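Local coordinates for double Glycine Motif Protease domain from AMS/PCAT Transporter (Lachnospiraceae bacterium C6A11, PDB 6MPZ), which probably cleaves leader peptides after a double-glycine motif, as a C39-family cysteine protease domain that matures lantibiotic-type precursors during their export, at residues 43-46 / 47-51; 64-67 / 68-71. All coordinates share one frame; numbering follows the deposited sequence.

Contact 1. Residues 43-46 / 47-51; sequences VPLE and QVRVD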
ATOM      1  N   VAL A  43      11.372  -5.807 -10.093  1.00 34.05           N
ATOM      2  CA  VAL A  43      10.599  -7.014 -10.313  1.00 32.19           C
ATOM      3  C   VAL A  43       9.662  -6.611 -11.430  1.00 33.47           C
ATOM      4  O   VAL A  43       8.947  -5.641 -11.278  1.00 30.96           O
ATOM      5  CB  VAL A  43       9.731  -7.437  -9.070  1.00 32.66           C
ATOM      6  CG1 VAL A  43       8.813  -8.610  -9.418  1.00 32.40           C
ATOM      7  CG2 VAL A  43      10.598  -7.828  -7.885  1.00 30.93           C
ATOM      8  N   PRO A  44       9.648  -7.362 -12.542  1.00 35.00           N
ATOM      9  CA  PRO A  44       8.725  -7.035 -13.646  1.00 34.33           C
ATOM     10  C   PRO A  44       7.261  -6.908 -13.166  1.00 33.59           C
ATOM     11  O   PRO A  44       6.806  -7.697 -12.348  1.00 34.28           O
ATOM     12  CB  PRO A  44       8.922  -8.216 -14.630  1.00 39.13           C
ATOM     13  CG  PRO A  44      10.001  -9.138 -14.077  1.00 37.51           C
ATOM     14  CD  PRO A  44      10.498  -8.552 -12.786  1.00 35.32           C
ATOM     15  N   LEU A  45       6.514  -5.923 -13.645  1.00 38.56           N
ATOM     16  CA  LEU A  45       5.119  -5.745 -13.182  1.00 38.42           C
ATOM     17  C   LEU A  45       4.269  -6.985 -13.422  1.00 37.18           C
ATOM     18  O   LEU A  45       3.408  -7.291 -12.619  1.00 35.86           O
ATOM     19  CB  LEU A  45       4.443  -4.531 -13.842  1.00 45.24           C
ATOM     20  CG  LEU A  45       2.908  -4.378 -13.627  1.00 50.91           C
ATOM     21  CD1 LEU A  45       2.508  -4.245 -12.150  1.00 52.83           C
ATOM     22  CD2 LEU A  45       2.358  -3.181 -14.410  1.00 54.08           C
ATOM     23  N   GLU A  46       4.519  -7.703 -14.523  1.00 38.10           N
ATOM     24  CA  GLU A  46       3.782  -8.939 -14.834  1.00 35.34           C
ATOM     25  C   GLU A  46       3.999  -9.959 -13.737  1.00 28.29           C
ATOM     26  O   GLU A  46       3.090 -10.680 -13.399  1.00 29.27           O
ATOM     27  CB  GLU A  46       4.157  -9.602 -16.198  1.00 38.86           C
ATOM     28  CG  GLU A  46       4.882  -8.793 -17.274  1.00 46.93           C
ATOM     29  CD  GLU A  46       6.406  -8.783 -17.125  1.00 45.54           C
ATOM     30  OE1 GLU A  46       7.124  -9.807 -17.283  1.00 40.78           O
ATOM     31  OE2 GLU A  46       6.874  -7.689 -16.855  1.00 48.67           O
ATOM     32  N   GLN A  47       5.221 -10.050 -13.230  1.00 25.62           N
ATOM     33  CA  GLN A  47       5.529 -10.984 -12.160  1.00 25.22           C
ATOM     34  C   GLN A  47       4.779 -10.613 -10.863  1.00 27.03           C
ATOM     35  O   GLN A  47       4.241 -11.493 -10.184  1.00 24.28           O
ATOM     36  CB  GLN A  47       7.060 -11.035 -11.940  1.00 24.77           C
ATOM     37  CG  GLN A  47       7.519 -12.176 -11.033  1.00 23.41           C
ATOM     38  CD  GLN A  47       7.265 -13.535 -11.633  1.00 24.46           C
ATOM     39  OE1 GLN A  47       7.761 -13.804 -12.733  1.00 25.73           O
ATOM     40  NE2 GLN A  47       6.495 -14.419 -10.928  1.00 25.84           N
ATOM     41  N   VAL A  48       4.708  -9.310 -10.550  1.00 30.88           N
ATOM     42  CA  VAL A  48       4.046  -8.832  -9.339  1.00 30.64           C
ATOM     43  C   VAL A  48       2.543  -9.216  -9.352  1.00 32.60           C
ATOM     44  O   VAL A  48       1.989  -9.628  -8.320  1.00 28.28           O
ATOM     45  CB  VAL A  48       4.217  -7.305  -9.127  1.00 29.95           C
ATOM     46  CG1 VAL A  48       3.493  -6.844  -7.858  1.00 31.91           C
ATOM     47  CG2 VAL A  48       5.691  -6.878  -9.090  1.00 29.87           C
ATOM     48  N   ARG A  49       1.898  -9.063 -10.504  1.00 39.13           N
ATOM     49  CA  ARG A  49       0.466  -9.388 -10.637  1.00 41.11           C
ATOM     50  C   ARG A  49       0.233 -10.836 -10.246  1.00 40.84           C
ATOM     51  O   ARG A  49      -0.646 -11.155  -9.463  1.00 39.33           O
ATOM     52  CB  ARG A  49      -0.008  -9.279 -12.068  1.00 44.03           C
ATOM     53  CG  ARG A  49      -0.136  -7.911 -12.661  1.00 49.63           C
ATOM     54  CD  ARG A  49      -0.824  -8.034 -14.015  1.00 53.81           C
ATOM     55  NE  ARG A  49      -0.584  -6.858 -14.822  1.00 62.39           N
ATOM     56  CZ  ARG A  49       0.080  -6.799 -15.979  1.00 61.97           C
ATOM     57  NH1 ARG A  49       0.610  -7.871 -16.569  1.00 60.73           N
ATOM     58  NH2 ARG A  49       0.190  -5.608 -16.572  1.00 65.47           N
ATOM     59  N   VAL A  50       1.045 -11.695 -10.829  1.00 40.59           N
ATOM     60  CA  VAL A  50       0.930 -13.134 -10.637  1.00 43.69           C
ATOM     61  C   VAL A  50       1.276 -13.516  -9.208  1.00 39.39           C
ATOM     62  O   VAL A  50       0.615 -14.362  -8.643  1.00 37.12           O
ATOM     63  CB  VAL A  50       1.783 -13.864 -11.721  1.00 41.15           C
ATOM     64  CG1 VAL A  50       2.577 -15.022 -11.169  1.00 41.27           C
ATOM     65  CG2 VAL A  50       0.864 -14.265 -12.859  1.00 41.13           C
ATOM     66  N   ASP A  51       2.297 -12.893  -8.628  1.00 36.21           N
ATOM     67  CA  ASP A  51       2.671 -13.181  -7.237  1.00 37.13           C
ATOM     68  C   ASP A  51       1.670 -12.626  -6.233  1.00 38.04           C
ATOM     69  O   ASP A  51       1.536 -13.174  -5.173  1.00 39.17           O
ATOM     70  CB  ASP A  51       4.067 -12.675  -6.906  1.00 40.45           C
ATOM     71  CG  ASP A  51       5.143 -13.346  -7.749  1.00 39.72           C
ATOM     72  OD1 ASP A  51       4.879 -14.389  -8.341  1.00 43.01           O
ATOM     73  OD2 ASP A  51       6.259 -12.831  -7.810  1.00 42.66           O
TER

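Contact 2. Residues 64-67 / 68-71; sequences VLKA and ARNY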
ATOM      1  N   VAL A  64      -0.824  -9.804  -0.914  1.00 31.91           N
ATOM      2  CA  VAL A  64       0.071  -8.687  -1.159  1.00 29.15           C
ATOM      3  C   VAL A  64       1.233  -8.781  -0.190  1.00 29.77           C
ATOM      4  O   VAL A  64       2.380  -8.653  -0.592  1.00 30.41           O
ATOM      5  CB  VAL A  64      -0.636  -7.357  -1.028  1.00 29.79           C
ATOM      6  CG1 VAL A  64       0.373  -6.197  -1.117  1.00 32.50           C
ATOM      7  CG2 VAL A  64      -1.675  -7.225  -2.132  1.00 31.24           C
ATOM      8  N   LEU A  65       0.929  -9.007   1.068  1.00 29.99           N
ATOM      9  CA  LEU A  65       1.941  -9.135   2.102  1.00 31.56           C
ATOM     10  C   LEU A  65       2.884 -10.319   1.864  1.00 34.75           C
ATOM     11  O   LEU A  65       4.085 -10.198   2.076  1.00 35.10           O
ATOM     12  CB  LEU A  65       1.297  -9.276   3.504  1.00 30.84           C
ATOM     13  CG  LEU A  65       0.540  -8.111   4.170  1.00 32.47           C
ATOM     14  CD1 LEU A  65      -0.199  -8.616   5.420  1.00 31.32           C
ATOM     15  CD2 LEU A  65       1.457  -6.920   4.500  1.00 30.69           C
ATOM     16  N   LYS A  66       2.330 -11.478   1.485  1.00 36.86           N
ATOM     17  CA  LYS A  66       3.148 -12.685   1.203  1.00 36.11           C
ATOM     18  C   LYS A  66       4.112 -12.468   0.033  1.00 32.07           C
ATOM     19  O   LYS A  66       5.277 -12.868   0.107  1.00 29.39           O
ATOM     20  CB  LYS A  66       2.267 -13.905   0.876  1.00 38.50           C
ATOM     21  CG  LYS A  66       1.633 -14.556   2.100  1.00 40.49           C
ATOM     22  CD  LYS A  66       0.904 -15.833   1.716  1.00 45.22           C
ATOM     23  CE  LYS A  66       0.085 -16.373   2.876  1.00 44.37           C
ATOM     24  NZ  LYS A  66      -0.672 -17.588   2.456  1.00 51.01           N
ATOM     25  N   ALA A  67       3.616 -11.853  -1.031  1.00 27.42           N
ATOM     26  CA  ALA A  67       4.453 -11.513  -2.195  1.00 30.04           C
ATOM     27  C   ALA A  67       5.572 -10.536  -1.789  1.00 32.28           C
ATOM     28  O   ALA A  67       6.716 -10.737  -2.161  1.00 33.35           O
ATOM     29  CB  ALA A  67       3.596 -10.930  -3.323  1.00 30.76           C
ATOM     30  N   ALA A  68       5.254  -9.529  -0.959  1.00 32.21           N
ATOM     31  CA  ALA A  68       6.257  -8.565  -0.491  1.00 33.90           C
ATOM     32  C   ALA A  68       7.381  -9.271   0.289  1.00 33.24           C
ATOM     33  O   ALA A  68       8.565  -8.938   0.139  1.00 34.34           O
ATOM     34  CB  ALA A  68       5.591  -7.515   0.372  1.00 32.50           C
ATOM     35  N   ARG A  69       6.995 -10.244   1.108  1.00 33.16           N
ATOM     36  CA  ARG A  69       7.944 -11.015   1.940  1.00 36.60           C
ATOM     37  C   ARG A  69       8.892 -11.854   1.119  1.00 37.20           C
ATOM     38  O   ARG A  69      10.058 -11.918   1.450  1.00 40.52           O
ATOM     39  CB  ARG A  69       7.218 -11.909   2.937  1.00 37.20           C
ATOM     40  CG  ARG A  69       6.636 -11.162   4.113  1.00 40.51           C
ATOM     41  CD  ARG A  69       5.985 -12.129   5.113  1.00 43.55           C
ATOM     42  NE  ARG A  69       5.029 -11.427   5.982  1.00 42.07           N
ATOM     43  CZ  ARG A  69       3.721 -11.659   6.081  1.00 41.85           C
ATOM     44  NH1 ARG A  69       3.125 -12.615   5.391  1.00 42.14           N
ATOM     45  NH2 ARG A  69       2.992 -10.926   6.919  1.00 41.55           N
ATOM     46  N   ASN A  70       8.400 -12.493   0.058  1.00 38.69           N
ATOM     47  CA  ASN A  70       9.263 -13.249  -0.851  1.00 44.78           C
ATOM     48  C   ASN A  70      10.249 -12.346  -1.598  1.00 45.94           C
ATOM     49  O   ASN A  70      11.335 -12.792  -1.951  1.00 45.70           O
ATOM     50  CB  ASN A  70       8.454 -14.092  -1.846  1.00 47.57           C
ATOM     51  CG  ASN A  70       7.862 -15.350  -1.205  1.00 52.77           C
ATOM     52  OD1 ASN A  70       6.749 -15.747  -1.534  1.00 59.37           O
ATOM     53  ND2 ASN A  70       8.604 -15.990  -0.289  1.00 55.76           N
ATOM     54  N   TYR A  71       9.895 -11.080  -1.816  1.00 43.80           N
ATOM     55  CA  TYR A  71      10.836 -10.105  -2.404  1.00 44.09           C
ATOM     56  C   TYR A  71      11.781  -9.446  -1.391  1.00 41.75           C
ATOM     57  O   TYR A  71      12.447  -8.471  -1.726  1.00 42.09           O
ATOM     58  CB  TYR A  71      10.077  -9.000  -3.142  1.00 44.25           C
ATOM     59  CG  TYR A  71       9.142  -9.453  -4.238  1.00 44.68           C
ATOM     60  CD1 TYR A  71       9.519 -10.428  -5.174  1.00 42.80           C
ATOM     61  CD2 TYR A  71       7.881  -8.847  -4.379  1.00 47.67           C
ATOM     62  CE1 TYR A  71       8.664 -10.812  -6.190  1.00 40.53           C
ATOM     63  CE2 TYR A  71       7.008  -9.223  -5.389  1.00 48.68           C
ATOM     64  CZ  TYR A  71       7.400 -10.196  -6.297  1.00 48.10           C
ATOM     65  OH  TYR A  71       6.502 -10.528  -7.297  1.00 45.38           O
TER

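Contact 1. Residues 43-46 / 47-51
Val43 meets Val48 through single methyl groups, CG1 of the first lying 3.6 Å from CG2 of the second, with the two side chains crossing at about a right angle. Val43 sits just outside the helix. Because its CG1 is anti to the backbone N (chi1 173°), that methyl reaches over the first turn and also packs against CB of Gln47. The CG2 methyl of Val48 touches both this methyl and the carbonyl oxygen of Pro44, while the residue as a whole is buried against Ala29 and Leu36 of helix 27-38.

On another flank of the turn, Leu45 and Arg49 pair one turn apart. The Arg49 chain runs extended from CG to NE and carries its guanidinium back toward the start of the helix. There CG of Leu45 lies over one face of the planar group, and NH2 comes 3.9 Å from Leu45 CD2. NH1 lies near CA and CB of Glu46, a van der Waals contact with the aliphatic part of that residue in which the carboxylate takes no direct part; the charge of Arg49 is met instead by Glu26, which forms a salt bridge with NE.

Gln47 lies alongside Pro44, both pointing the same way, then bends at chi2 so that its amide turns toward the next turn. NE2 donates to the syn side of Asp51 OD1 at 3.1 Å, with the acceptor nearly in the amide plane but the donor 31° out of the carboxylate plane.

Beneath these side chains, Pro44 O accepts the N-H of Val48 at 3.2 Å, and Leu45 O that of Arg49. Pro44, at the N-cap, thus begins a regular alpha-helical pattern, and the whole is a helix N-terminus with a preceding valine folded onto its first turn, at the surface of a C39 peptidase domain.

Contact 2. Residues 64-67 / 68-71
Tyr71 lays one face of its ring over the carbonyl oxygen of Ala67, with CD2 3.1 Å from that O. Its CG stands beside the backbone N (chi1 -57°), which turns the ring back along the helix it has just left and brings CE2 to 4.3 Å from the Ala67 methyl. The same oxygen accepts the N-H of Tyr71 at 3.2 Å, so one carbonyl carries both a backbone bond and the ring above it.

This is the C-terminal end of helix 61-70 in the peptidase C39 fold, where Tyr71 is the first residue to leave helical backbone angles. The buried methyls of Ala67 and Ala68 pack here against Leu32 of helix 27-38, and Ala68 also touches Phe141 of the sheet.

On the outer side, Arg69 is extended from CG to NE, its CG near Leu65 O and its guanidinium swung back over the preceding turn. CB of Leu65 lies 3.9 Å above one face of that group, offset toward the rim. Lys66, extended beyond CG, crosses the arginine obliquely, with CG 4.1 Å from Arg69 NH1. NH2 of Arg69 is hydrogen-bonded to Ala75 O, while Leu65 also packs on an apolar side chain of the bound peptide.

Contact 1 comes first along the chain, covering the lead-in and nearly all of helix 45-52, and contact 2 follows at the end of helix 61-70, the next helix. Their centres are 11 Å apart, on the same side of the chain's centre. They touch directly: the hydroxyl of Tyr71 probably hydrogen-bonds to Asp51 OD2, and lies against Val43 and Val48, while the Ala67 methyl packs on the Asp51 carbonyl oxygen. Helix 27-38 backs both. Helix 45-52, along much of its length, is thus joined to the C-terminal end of helix 61-70 within the helical part of this papain-like domain, whose helix 61-70 also packs on strand 137-142 and lies beside the bound peptide.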